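Local coordinates for protein TetR/AcrR family transcriptional regulator (Bradyrhizobium diazoefficiens, PDB 6G8G) that acts as a TetR-family transcriptional repressor that binds the flavonoid genistein and probably lets go of its operator DNA in response, at residues F69-V74 with L130-F134; R98-R102 with E196-E200; A156-E160 with F206-P212; F171-V175 with G202-F206. One frame throughout, in Å; residues are numbered along the deposited sequence.

Contact 1. Residues F69-V74 with L130-F134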
loop_
_atom_site.group_PDB
_atom_site.type_symbol
_atom_site.label_atom_id
_atom_site.label_comp_id
_atom_site.label_asym_id
_atom_site.label_seq_id
_atom_site.Cartn_x
_atom_site.Cartn_y
_atom_site.Cartn_z
ATOM N N PHE A 69 -4.726 8.829 21.904
ATOM C CA PHE A 69 -4.175 8.354 20.645
ATOM C C PHE A 69 -4.355 9.362 19.503
ATOM O O PHE A 69 -3.484 9.519 18.632
ATOM C CB PHE A 69 -4.815 7.032 20.263
ATOM C CG PHE A 69 -4.072 6.284 19.193
ATOM C CD1 PHE A 69 -2.706 6.369 19.088
ATOM C CD2 PHE A 69 -4.739 5.468 18.316
ATOM C CE1 PHE A 69 -2.027 5.698 18.103
ATOM C CE2 PHE A 69 -4.073 4.798 17.328
ATOM C CZ PHE A 69 -2.711 4.911 17.223
ATOM N N ALA A 70 -5.478 10.066 19.531
ATOM C CA ALA A 70 -5.691 11.144 18.604
ATOM C C ALA A 70 -4.614 12.216 18.726
ATOM O O ALA A 70 -4.110 12.708 17.703
ATOM C CB ALA A 70 -7.062 11.741 18.802
ATOM N N SER A 71 -4.216 12.577 19.938
ATOM C CA SER A 71 -3.093 13.536 20.093
ATOM C C SER A 71 -1.797 13.004 19.508
ATOM O O SER A 71 -1.015 13.749 18.932
ATOM C CB SER A 71 -2.845 13.853 21.555
ATOM O OG SER A 71 -3.792 14.762 22.055
ATOM N N LEU A 72 -1.556 11.715 19.692
ATOM C CA LEU A 72 -0.340 11.116 19.171
ATOM C C LEU A 72 -0.336 11.175 17.674
ATOM O O LEU A 72 0.655 11.569 17.060
ATOM C CB LEU A 72 -0.248 9.674 19.562
ATOM C CG LEU A 72 0.379 9.496 20.959
ATOM C CD1 LEU A 72 0.067 8.162 21.620
ATOM C CD2 LEU A 72 1.892 9.683 20.866
ATOM N N ILE A 73 -1.473 10.796 17.091
ATOM C CA ILE A 73 -1.638 10.881 15.658
ATOM C C ILE A 73 -1.428 12.276 15.118
ATOM O O ILE A 73 -0.631 12.464 14.214
ATOM C CB ILE A 73 -3.022 10.425 15.229
ATOM C CG1 ILE A 73 -3.106 8.924 15.340
ATOM C CG2 ILE A 73 -3.311 10.812 13.791
ATOM C CD1 ILE A 73 -4.518 8.402 15.234
ATOM N N VAL A 74 -2.147 13.250 15.642
ATOM C CA VAL A 74 -2.015 14.587 15.109
ATOM C C VAL A 74 -0.586 15.081 15.228
ATOM O O VAL A 74 -0.083 15.742 14.342
ATOM C CB VAL A 74 -2.979 15.525 15.833
ATOM C CG1 VAL A 74 -2.698 16.989 15.550
ATOM C CG2 VAL A 74 -4.412 15.158 15.470
ATOM N N LEU A 130 -10.556 7.145 14.445
ATOM C CA LEU A 130 -9.115 7.318 14.514
ATOM C C LEU A 130 -8.430 6.959 13.190
ATOM O O LEU A 130 -7.466 7.580 12.781
ATOM C CB LEU A 130 -8.532 6.441 15.599
ATOM C CG LEU A 130 -8.923 6.775 17.036
ATOM C CD1 LEU A 130 -8.426 5.676 17.977
ATOM C CD2 LEU A 130 -8.325 8.109 17.409
ATOM N N ALA A 131 -8.901 5.924 12.528
ATOM C CA ALA A 131 -8.278 5.507 11.284
ATOM C C ALA A 131 -8.438 6.633 10.262
ATOM O O ALA A 131 -7.522 6.972 9.531
ATOM C CB ALA A 131 -8.923 4.232 10.816
ATOM N N ARG A 132 -9.601 7.255 10.231
ATOM C CA ARG A 132 -9.792 8.356 9.283
ATOM C C ARG A 132 -9.029 9.585 9.684
ATOM O O ARG A 132 -8.534 10.331 8.850
ATOM C CB ARG A 132 -11.251 8.707 9.135
ATOM C CG ARG A 132 -11.493 9.702 8.023
ATOM C CD ARG A 132 -12.877 9.531 7.441
ATOM N NE ARG A 132 -13.008 8.438 6.478
ATOM C CZ ARG A 132 -12.453 8.433 5.266
ATOM N NH1 ARG A 132 -11.680 9.448 4.852
ATOM N NH2 ARG A 132 -12.651 7.391 4.466
ATOM N N LEU A 133 -8.920 9.801 10.976
ATOM C CA LEU A 133 -8.140 10.924 11.458
ATOM C C LEU A 133 -6.685 10.809 10.966
ATOM O O LEU A 133 -6.077 11.792 10.572
ATOM C CB LEU A 133 -8.176 10.990 12.988
ATOM C CG LEU A 133 -7.315 12.117 13.565
ATOM C CD1 LEU A 133 -7.804 13.469 13.107
ATOM C CD2 LEU A 133 -7.274 12.051 15.071
ATOM N N PHE A 134 -6.136 9.608 11.039
ATOM C CA PHE A 134 -4.799 9.390 10.561
ATOM C C PHE A 134 -4.717 9.650 9.061
ATOM O O PHE A 134 -3.855 10.401 8.589
ATOM C CB PHE A 134 -4.321 7.967 10.867
ATOM C CG PHE A 134 -3.083 7.607 10.110
ATOM C CD1 PHE A 134 -1.843 8.073 10.526
ATOM C CD2 PHE A 134 -3.165 6.891 8.948
ATOM C CE1 PHE A 134 -0.709 7.777 9.825
ATOM C CE2 PHE A 134 -2.024 6.577 8.248
ATOM C CZ PHE A 134 -0.801 7.022 8.686
#
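F69 meets L130 with the rim of its ring: CD1 of the leucine lies near the ring plane, 3.7 Å from F69 CD2, and the two side chains slant across each other. One face of this ring is covered by I73 CD1 from the next turn of its own helix, while F34 and F39 add further aromatic packing. A70 follows with its single methyl touching two leucines, CB lying 3.7 Å from L133 CD2 and 4.1 Å from L130 CD2. I73 divides its work between two branches. I73 CG2, anti to the backbone N, rests on the backbone of F134 at CA (3.8 Å). At the end of the other branch, I73 CD1 lies 3.9 Å from the carbonyl oxygen L130 O. V74 closes the row where its CG2 approaches L133 CD2 at 4.2 Å. The axes of these nearly parallel segments, inclined by 15°, come within 10.0 Å. In TetR repressors the helix here spanning 65-82 joins the DNA-binding and regulatory domains. Purely apolar packing between it and helix 128-137 sets no directional bonds, which is consistent with a junction that can adjust when an inducer binds.

Contact 2. Residues R98-R102 with E196-E200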
loop_
_atom_site.group_PDB
_atom_site.type_symbol
_atom_site.label_atom_id
_atom_site.label_comp_id
_atom_site.label_asym_id
_atom_site.label_seq_id
_atom_site.Cartn_x
_atom_site.Cartn_y
_atom_site.Cartn_z
ATOM N N ARG A 98 10.384 17.173 -8.463
ATOM C CA ARG A 98 11.377 16.168 -8.248
ATOM C C ARG A 98 11.739 16.237 -6.795
ATOM O O ARG A 98 11.862 15.215 -6.122
ATOM C CB ARG A 98 12.566 16.388 -9.188
ATOM C CG ARG A 98 13.679 15.390 -9.003
ATOM C CD ARG A 98 14.848 15.493 -9.989
ATOM N NE ARG A 98 14.418 15.367 -11.374
ATOM C CZ ARG A 98 14.383 16.351 -12.260
ATOM N NH1 ARG A 98 14.774 17.591 -11.931
ATOM N NH2 ARG A 98 13.962 16.080 -13.487
ATOM N N ASP A 99 11.838 17.445 -6.262
ATOM C CA ASP A 99 12.236 17.604 -4.860
ATOM C C ASP A 99 11.119 17.107 -3.901
ATOM O O ASP A 99 11.372 16.436 -2.907
ATOM C CB ASP A 99 12.623 19.061 -4.598
ATOM C CG ASP A 99 13.064 19.310 -3.151
ATOM O OD1 ASP A 99 13.789 18.453 -2.582
ATOM O OD2 ASP A 99 12.667 20.348 -2.568
ATOM N N PHE A 100 9.883 17.405 -4.243
ATOM C CA PHE A 100 8.775 16.976 -3.427
ATOM C C PHE A 100 8.706 15.455 -3.421
ATOM O O PHE A 100 8.563 14.820 -2.378
ATOM C CB PHE A 100 7.482 17.580 -3.977
ATOM C CG PHE A 100 6.289 17.360 -3.095
ATOM C CD1 PHE A 100 5.978 18.266 -2.094
ATOM C CD2 PHE A 100 5.488 16.251 -3.249
ATOM C CE1 PHE A 100 4.890 18.075 -1.267
ATOM C CE2 PHE A 100 4.387 16.063 -2.430
ATOM C CZ PHE A 100 4.090 16.969 -1.430
ATOM N N ALA A 101 8.821 14.872 -4.606
ATOM C CA ALA A 101 8.841 13.435 -4.717
ATOM C C ALA A 101 9.934 12.843 -3.855
ATOM O O ALA A 101 9.699 11.898 -3.126
ATOM C CB ALA A 101 9.041 13.027 -6.158
ATOM N N ARG A 102 11.131 13.393 -3.937
ATOM C CA ARG A 102 12.237 12.823 -3.180
ATOM C C ARG A 102 11.918 12.797 -1.703
ATOM O O ARG A 102 12.167 11.820 -1.051
ATOM C CB ARG A 102 13.530 13.586 -3.447
ATOM C CG ARG A 102 14.785 12.855 -2.987
ATOM C CD ARG A 102 16.077 13.620 -3.312
ATOM N NE ARG A 102 16.339 13.816 -4.759
ATOM C CZ ARG A 102 16.079 14.927 -5.457
ATOM N NH1 ARG A 102 15.534 16.004 -4.893
ATOM N NH2 ARG A 102 16.362 14.969 -6.747
ATOM N N GLU A 196 16.374 8.134 -7.528
ATOM C CA GLU A 196 16.266 9.144 -8.590
ATOM C C GLU A 196 15.589 8.541 -9.804
ATOM O O GLU A 196 14.813 9.206 -10.457
ATOM C CB GLU A 196 17.618 9.706 -9.018
ATOM C CG GLU A 196 18.303 10.646 -8.028
ATOM C CD GLU A 196 17.368 11.710 -7.436
ATOM O OE1 GLU A 196 16.853 12.612 -8.167
ATOM O OE2 GLU A 196 17.159 11.639 -6.203
ATOM N N GLN A 197 15.877 7.269 -10.096
ATOM C CA GLN A 197 15.302 6.609 -11.252
ATOM C C GLN A 197 13.804 6.401 -11.091
ATOM O O GLN A 197 13.051 6.566 -12.052
ATOM C CB GLN A 197 15.986 5.286 -11.525
ATOM C CG GLN A 197 17.328 5.434 -12.195
ATOM C CD GLN A 197 18.175 4.163 -12.160
ATOM O OE1 GLN A 197 17.671 3.045 -12.031
ATOM N NE2 GLN A 197 19.478 4.342 -12.284
ATOM N N GLU A 198 13.393 6.035 -9.892
ATOM C CA GLU A 198 11.967 5.865 -9.558
ATOM C C GLU A 198 11.197 7.146 -9.763
ATOM O O GLU A 198 10.101 7.166 -10.357
ATOM C CB GLU A 198 11.786 5.411 -8.114
ATOM C CG GLU A 198 12.336 4.008 -7.837
ATOM C CD GLU A 198 11.711 2.912 -8.699
ATOM O OE1 GLU A 198 10.494 2.936 -8.857
ATOM O OE2 GLU A 198 12.432 2.023 -9.205
ATOM N N ILE A 199 11.806 8.229 -9.324
ATOM C CA ILE A 199 11.195 9.537 -9.428
ATOM C C ILE A 199 11.158 10.008 -10.852
ATOM O O ILE A 199 10.159 10.538 -11.279
ATOM C CB ILE A 199 11.996 10.565 -8.631
ATOM C CG1 ILE A 199 11.838 10.291 -7.150
ATOM C CG2 ILE A 199 11.521 11.969 -8.943
ATOM C CD1 ILE A 199 12.788 11.101 -6.306
ATOM N N GLU A 200 12.257 9.828 -11.569
ATOM C CA GLU A 200 12.360 10.344 -12.906
ATOM C C GLU A 200 11.321 9.651 -13.783
ATOM O O GLU A 200 10.689 10.289 -14.628
ATOM C CB GLU A 200 13.779 10.188 -13.454
ATOM C CG GLU A 200 13.990 10.849 -14.808
ATOM C CD GLU A 200 13.503 12.302 -14.842
ATOM O OE1 GLU A 200 13.886 13.077 -13.915
ATOM O OE2 GLU A 200 12.739 12.646 -15.791
#
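E196 receives R102 side-on, each carboxylate oxygen taking one N-H. Its chain bends at chi2 (-46°) and brings the carboxylate round to the arginine, whose NE gives a nearly straight bond (170°) of 2.7 Å to E196 OE2 while R102 NH2 reaches E196 OE1 at 2.8 Å. Both oxygens are met on their syn side, and the two flat groups lie only 16° apart. D99 extends this into a network through a long ion pair to NH1 of R102. A lysine in place of R102 could not offer two N-H groups in one plane and would probably leave one E196 oxygen without its mate. One turn on, I199 fills the space between the helices: CG2 packs on A101 CB at 3.9 Å and on R98 CG at 4.0 Å, and CD1 reaches R102 CA at 3.6 Å. E200 then offers the syn lone pair of OE1 to R98 NH2 at 3.0 Å, in the guanidinium plane, with a weak second bond from R98 NE. Helices 93-109 and 192-210 are thus joined by two directional ion pairs beside the apolar I199 side chain, an arrangement that would favour one rotational setting of each helix against the other.

Contact 3. Residues A156-E160 with F206-P212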
loop_
_atom_site.group_PDB
_atom_site.type_symbol
_atom_site.label_atom_id
_atom_site.label_comp_id
_atom_site.label_asym_id
_atom_site.label_seq_id
_atom_site.Cartn_x
_atom_site.Cartn_y
_atom_site.Cartn_z
ATOM N N ALA A 156 -0.359 29.102 -14.045
ATOM C CA ALA A 156 0.753 29.581 -14.866
ATOM C C ALA A 156 0.823 28.912 -16.236
ATOM O O ALA A 156 1.755 29.160 -16.988
ATOM C CB ALA A 156 2.054 29.365 -14.126
ATOM N N ARG A 157 -0.158 28.075 -16.566
ATOM C CA ARG A 157 -0.279 27.463 -17.895
ATOM C C ARG A 157 0.807 26.456 -18.244
ATOM O O ARG A 157 1.020 26.152 -19.411
ATOM C CB ARG A 157 -0.319 28.532 -18.990
ATOM C CG ARG A 157 -1.480 29.491 -18.894
ATOM C CD ARG A 157 -2.669 29.017 -19.719
ATOM N NE ARG A 157 -3.706 30.046 -19.721
ATOM C CZ ARG A 157 -4.533 30.291 -18.701
ATOM N NH1 ARG A 157 -4.487 29.557 -17.581
ATOM N NH2 ARG A 157 -5.424 31.277 -18.803
ATOM N N VAL A 158 1.485 25.932 -17.243
ATOM C CA VAL A 158 2.560 24.983 -17.470
ATOM C C VAL A 158 2.150 23.497 -17.215
ATOM O O VAL A 158 2.876 22.545 -17.614
ATOM C CB VAL A 158 3.774 25.454 -16.640
ATOM C CG1 VAL A 158 3.673 25.045 -15.172
ATOM C CG2 VAL A 158 5.076 24.953 -17.230
ATOM N N LEU A 159 0.961 23.312 -16.631
ATOM C CA LEU A 159 0.256 22.019 -16.613
ATOM C C LEU A 159 -1.223 22.199 -16.924
ATOM O O LEU A 159 -1.800 23.278 -16.659
ATOM C CB LEU A 159 0.323 21.403 -15.232
ATOM C CG LEU A 159 1.698 21.088 -14.682
ATOM C CD1 LEU A 159 1.538 20.632 -13.267
ATOM C CD2 LEU A 159 2.364 20.026 -15.532
ATOM N N GLU A 160 -1.853 21.136 -17.446
ATOM C CA GLU A 160 -3.319 21.117 -17.606
ATOM C C GLU A 160 -3.935 19.813 -17.106
ATOM O O GLU A 160 -3.390 18.717 -17.293
ATOM C CB GLU A 160 -3.746 21.426 -19.037
ATOM C CG GLU A 160 -2.891 20.778 -20.119
ATOM C CD GLU A 160 -3.143 21.359 -21.516
ATOM O OE1 GLU A 160 -3.678 22.486 -21.625
ATOM O OE2 GLU A 160 -2.775 20.696 -22.506
ATOM N N PHE A 206 4.051 11.635 -15.635
ATOM C CA PHE A 206 3.137 12.658 -15.195
ATOM C C PHE A 206 3.148 13.851 -16.130
ATOM O O PHE A 206 2.089 14.411 -16.452
ATOM C CB PHE A 206 3.533 13.129 -13.828
ATOM C CG PHE A 206 2.610 14.143 -13.275
ATOM C CD1 PHE A 206 1.367 13.778 -12.845
ATOM C CD2 PHE A 206 2.974 15.454 -13.221
ATOM C CE1 PHE A 206 0.498 14.698 -12.349
ATOM C CE2 PHE A 206 2.098 16.391 -12.729
ATOM C CZ PHE A 206 0.858 16.009 -12.288
ATOM N N LEU A 207 4.337 14.241 -16.571
ATOM C CA LEU A 207 4.465 15.371 -17.468
ATOM C C LEU A 207 3.986 15.026 -18.898
ATOM O O LEU A 207 3.369 15.857 -19.541
ATOM C CB LEU A 207 5.905 15.903 -17.476
ATOM C CG LEU A 207 6.452 16.475 -16.170
ATOM C CD1 LEU A 207 7.920 16.846 -16.268
ATOM C CD2 LEU A 207 5.655 17.697 -15.738
ATOM N N LYS A 208 4.282 13.824 -19.405
ATOM C CA LYS A 208 3.709 13.382 -20.687
ATOM C C LYS A 208 2.199 13.585 -20.658
ATOM O O LYS A 208 1.649 14.151 -21.563
ATOM C CB LYS A 208 4.042 11.922 -21.026
ATOM C CG LYS A 208 5.118 11.736 -22.084
ATOM C CD LYS A 208 5.565 10.261 -22.148
ATOM C CE LYS A 208 4.572 9.355 -22.913
ATOM N NZ LYS A 208 5.115 8.255 -23.785
ATOM N N ALA A 209 1.533 13.237 -19.582
ATOM C CA ALA A 209 0.092 13.424 -19.540
ATOM C C ALA A 209 -0.412 14.866 -19.291
ATOM O O ALA A 209 -1.538 15.153 -19.652
ATOM C CB ALA A 209 -0.498 12.521 -18.479
ATOM N N CYS A 210 0.346 15.736 -18.611
ATOM C CA CYS A 210 -0.188 17.034 -18.172
ATOM C C CYS A 210 0.449 18.273 -18.775
ATOM O O CYS A 210 -0.106 19.370 -18.618
ATOM C CB CYS A 210 -0.080 17.170 -16.668
ATOM S SG CYS A 210 -1.031 15.933 -15.795
ATOM N N GLN A 211 1.598 18.132 -19.433
ATOM C CA GLN A 211 2.205 19.268 -20.109
ATOM C C GLN A 211 1.434 19.540 -21.360
ATOM O O GLN A 211 1.043 18.595 -22.047
ATOM C CB GLN A 211 3.641 19.002 -20.505
ATOM C CG GLN A 211 4.627 19.586 -19.522
ATOM C CD GLN A 211 6.051 19.145 -19.784
ATOM O OE1 GLN A 211 6.310 18.077 -20.350
ATOM N NE2 GLN A 211 6.990 19.980 -19.375
ATOM N N PRO A 212 1.196 20.829 -21.655
ATOM C CA PRO A 212 0.579 21.169 -22.935
ATOM C C PRO A 212 1.513 20.774 -24.097
ATOM O O PRO A 212 2.723 20.996 -24.009
ATOM C CB PRO A 212 0.366 22.687 -22.833
ATOM C CG PRO A 212 0.482 23.014 -21.375
ATOM C CD PRO A 212 1.471 22.027 -20.849
#
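E160 has its CG between the backbone N and the carbonyl carbon (chi1 41°), and from there an extended chain lays the carboxylate obliquely across P212, with E160 OE2 3.4 Å from P212 CA. L159, whose CG stands anti to the carbonyl carbon (chi1 -61°), directs its branches instead to the last turn of helix 192-210. There L159 CD2 meets C210 CB at 3.9 Å and L207 CD2 at 4.0 Å, while CD1 comes more loosely to the edge of the F206 ring; C210 SG lies over one face of that same ring. The segment 156-160 leaves helix 139-155 through a Schellman motif, in which R157 takes positive phi, and this turn leads the chain past the C-terminal end of helix 192-210. The carbonyl oxygen of C210 receives E160 N in its own plane at 2.7 Å, and L159 CA adds a CH...O contact to C210 O at 3.3 Å. Beyond the helix, the P212 ring packs against the loop backbone, its CD 3.6 Å from V158 O and its CG 3.7 Å from R157 O. An alanine in place of P212 would take away CG and CD, which is likely to open a gap beside these carbonyls and leave the chain after C210 less firmly held against the loop. In the dimer, C210 also packs on F205 of the second subunit, and K208 NZ bonds to E160 O of that subunit.

Contact 4. Residues F171-V175 with G202-F206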
loop_
_atom_site.group_PDB
_atom_site.type_symbol
_atom_site.label_atom_id
_atom_site.label_comp_id
_atom_site.label_asym_id
_atom_site.label_seq_id
_atom_site.Cartn_x
_atom_site.Cartn_y
_atom_site.Cartn_z
ATOM N N PHE A 171 0.080 11.821 -9.403
ATOM C CA PHE A 171 1.532 12.008 -9.315
ATOM C C PHE A 171 2.150 11.116 -8.251
ATOM O O PHE A 171 3.143 10.453 -8.483
ATOM C CB PHE A 171 1.873 13.468 -9.019
ATOM C CG PHE A 171 3.323 13.713 -8.849
ATOM C CD1 PHE A 171 4.134 13.867 -9.952
ATOM C CD2 PHE A 171 3.879 13.806 -7.605
ATOM C CE1 PHE A 171 5.482 14.104 -9.804
ATOM C CE2 PHE A 171 5.235 14.055 -7.447
ATOM C CZ PHE A 171 6.035 14.199 -8.543
ATOM N N LEU A 172 1.524 11.087 -7.090
ATOM C CA LEU A 172 2.037 10.324 -5.983
ATOM C C LEU A 172 1.890 8.827 -6.212
ATOM O O LEU A 172 2.826 8.074 -5.967
ATOM C CB LEU A 172 1.367 10.753 -4.693
ATOM C CG LEU A 172 1.620 12.220 -4.302
ATOM C CD1 LEU A 172 0.637 12.688 -3.243
ATOM C CD2 LEU A 172 3.042 12.404 -3.799
ATOM N N SER A 173 0.768 8.384 -6.747
ATOM C CA SER A 173 0.661 6.979 -7.141
ATOM C C SER A 173 1.745 6.569 -8.149
ATOM O O SER A 173 2.291 5.498 -8.026
ATOM C CB SER A 173 -0.695 6.689 -7.721
ATOM O OG SER A 173 -1.664 7.022 -6.747
ATOM N N LEU A 174 2.087 7.433 -9.095
ATOM C CA LEU A 174 3.111 7.086 -10.058
ATOM C C LEU A 174 4.480 6.922 -9.430
ATOM O O LEU A 174 5.181 5.968 -9.689
ATOM C CB LEU A 174 3.209 8.127 -11.143
ATOM C CG LEU A 174 1.997 8.083 -12.052
ATOM C CD1 LEU A 174 1.930 9.332 -12.897
ATOM C CD2 LEU A 174 2.049 6.837 -12.932
ATOM N N VAL A 175 4.843 7.861 -8.589
ATOM C CA VAL A 175 6.170 7.953 -8.025
ATOM C C VAL A 175 6.348 6.867 -6.989
ATOM O O VAL A 175 7.414 6.282 -6.835
ATOM C CB VAL A 175 6.319 9.355 -7.425
ATOM C CG1 VAL A 175 7.067 9.337 -6.115
ATOM C CG2 VAL A 175 7.017 10.248 -8.415
ATOM N N GLY A 202 8.371 8.325 -12.853
ATOM C CA GLY A 202 7.043 8.808 -12.468
ATOM C C GLY A 202 6.741 10.216 -12.949
ATOM O O GLY A 202 5.656 10.513 -13.454
ATOM N N LEU A 203 7.747 11.065 -12.850
ATOM C CA LEU A 203 7.637 12.433 -13.275
ATOM C C LEU A 203 7.542 12.538 -14.771
ATOM O O LEU A 203 6.764 13.308 -15.287
ATOM C CB LEU A 203 8.878 13.166 -12.817
ATOM C CG LEU A 203 9.033 14.584 -13.296
ATOM C CD1 LEU A 203 7.837 15.400 -12.844
ATOM C CD2 LEU A 203 10.323 15.173 -12.748
ATOM N N LYS A 204 8.381 11.786 -15.477
ATOM C CA LYS A 204 8.404 11.835 -16.930
ATOM C C LYS A 204 6.999 11.557 -17.413
ATOM O O LYS A 204 6.483 12.222 -18.306
ATOM C CB LYS A 204 9.370 10.792 -17.484
ATOM C CG LYS A 204 10.077 11.210 -18.754
ATOM C CD LYS A 204 11.219 10.281 -19.153
ATOM C CE LYS A 204 12.505 10.929 -18.625
ATOM N NZ LYS A 204 13.768 10.234 -18.970
ATOM N N PHE A 205 6.371 10.576 -16.796
ATOM C CA PHE A 205 5.058 10.124 -17.208
ATOM C C PHE A 205 3.991 11.144 -16.863
ATOM O O PHE A 205 3.112 11.454 -17.657
ATOM C CB PHE A 205 4.755 8.805 -16.510
ATOM C CG PHE A 205 3.551 8.085 -17.051
ATOM C CD1 PHE A 205 2.287 8.405 -16.631
ATOM C CD2 PHE A 205 3.701 7.062 -17.977
ATOM C CE1 PHE A 205 1.188 7.735 -17.135
ATOM C CE2 PHE A 205 2.605 6.375 -18.477
ATOM C CZ PHE A 205 1.347 6.710 -18.053
ATOM N N PHE A 206 4.051 11.635 -15.635
ATOM C CA PHE A 206 3.137 12.658 -15.195
ATOM C C PHE A 206 3.148 13.851 -16.130
ATOM O O PHE A 206 2.089 14.411 -16.452
ATOM C CB PHE A 206 3.533 13.129 -13.828
ATOM C CG PHE A 206 2.610 14.143 -13.275
ATOM C CD1 PHE A 206 1.367 13.778 -12.845
ATOM C CD2 PHE A 206 2.974 15.454 -13.221
ATOM C CE1 PHE A 206 0.498 14.698 -12.349
ATOM C CE2 PHE A 206 2.098 16.391 -12.729
ATOM C CZ PHE A 206 0.858 16.009 -12.288
#
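G202 O accepts the helical bond from F206 N at 2.9 Å, and on the same oxygen rests the methyl L174 CD1, 3.9 Å away. That methyl also touches F205 CD1 at 3.9 Å, its side chain crossing that of the phenylalanine at about a right angle. Beside it the F171 ring points its edge at the face of F206 in a T-shaped pair, planes at 78° and centroids 5.2 Å apart, F171 CD1 coming to 3.7 Å from F206 CG. F171 CB adds a CH-pi contact over the same ring, 4.1 Å from its centroid, so that both the root and the edge of one phenylalanine bear on the other. Farther along, F171 CE1 lies 4.1 Å from L203 CD1, the two side chains running together. G202, without a side chain, lets the backbones draw close, its CA only 4.6 Å from V175 CA. The segments are antiparallel in sense but inclined, at 141°. Helices 93-109 and 139-155 cover this pair within the subunit, and L174 packs on L174 of the second subunit as F206 does on its F205, consistent with the four-helix dimer bundle of TetR repressors.

In the fold
Contacts 2, 3 and 4 all use helix 192-210, whereas contact 1 lies on the other side of the chain's centre, its centre about 28 Å from that of contact 4. Contact 4 is fully buried and, like contact 1, apolar across its helices, but it relies on aromatic rings where contact 1 relies mainly on aliphatic branches. Contact 2, partly buried, joins a hydrophobic centre to ion pairs; it touches contact 4 where A101 packs on F171 and V175. Contact 3, near the chain end and partly buried like contact 1, is a loop-to-helix junction that combines one backbone hydrogen bond with apolar packing, and shares F206 with contact 4. Contacts 1, 3 and 4 each also reach the second subunit.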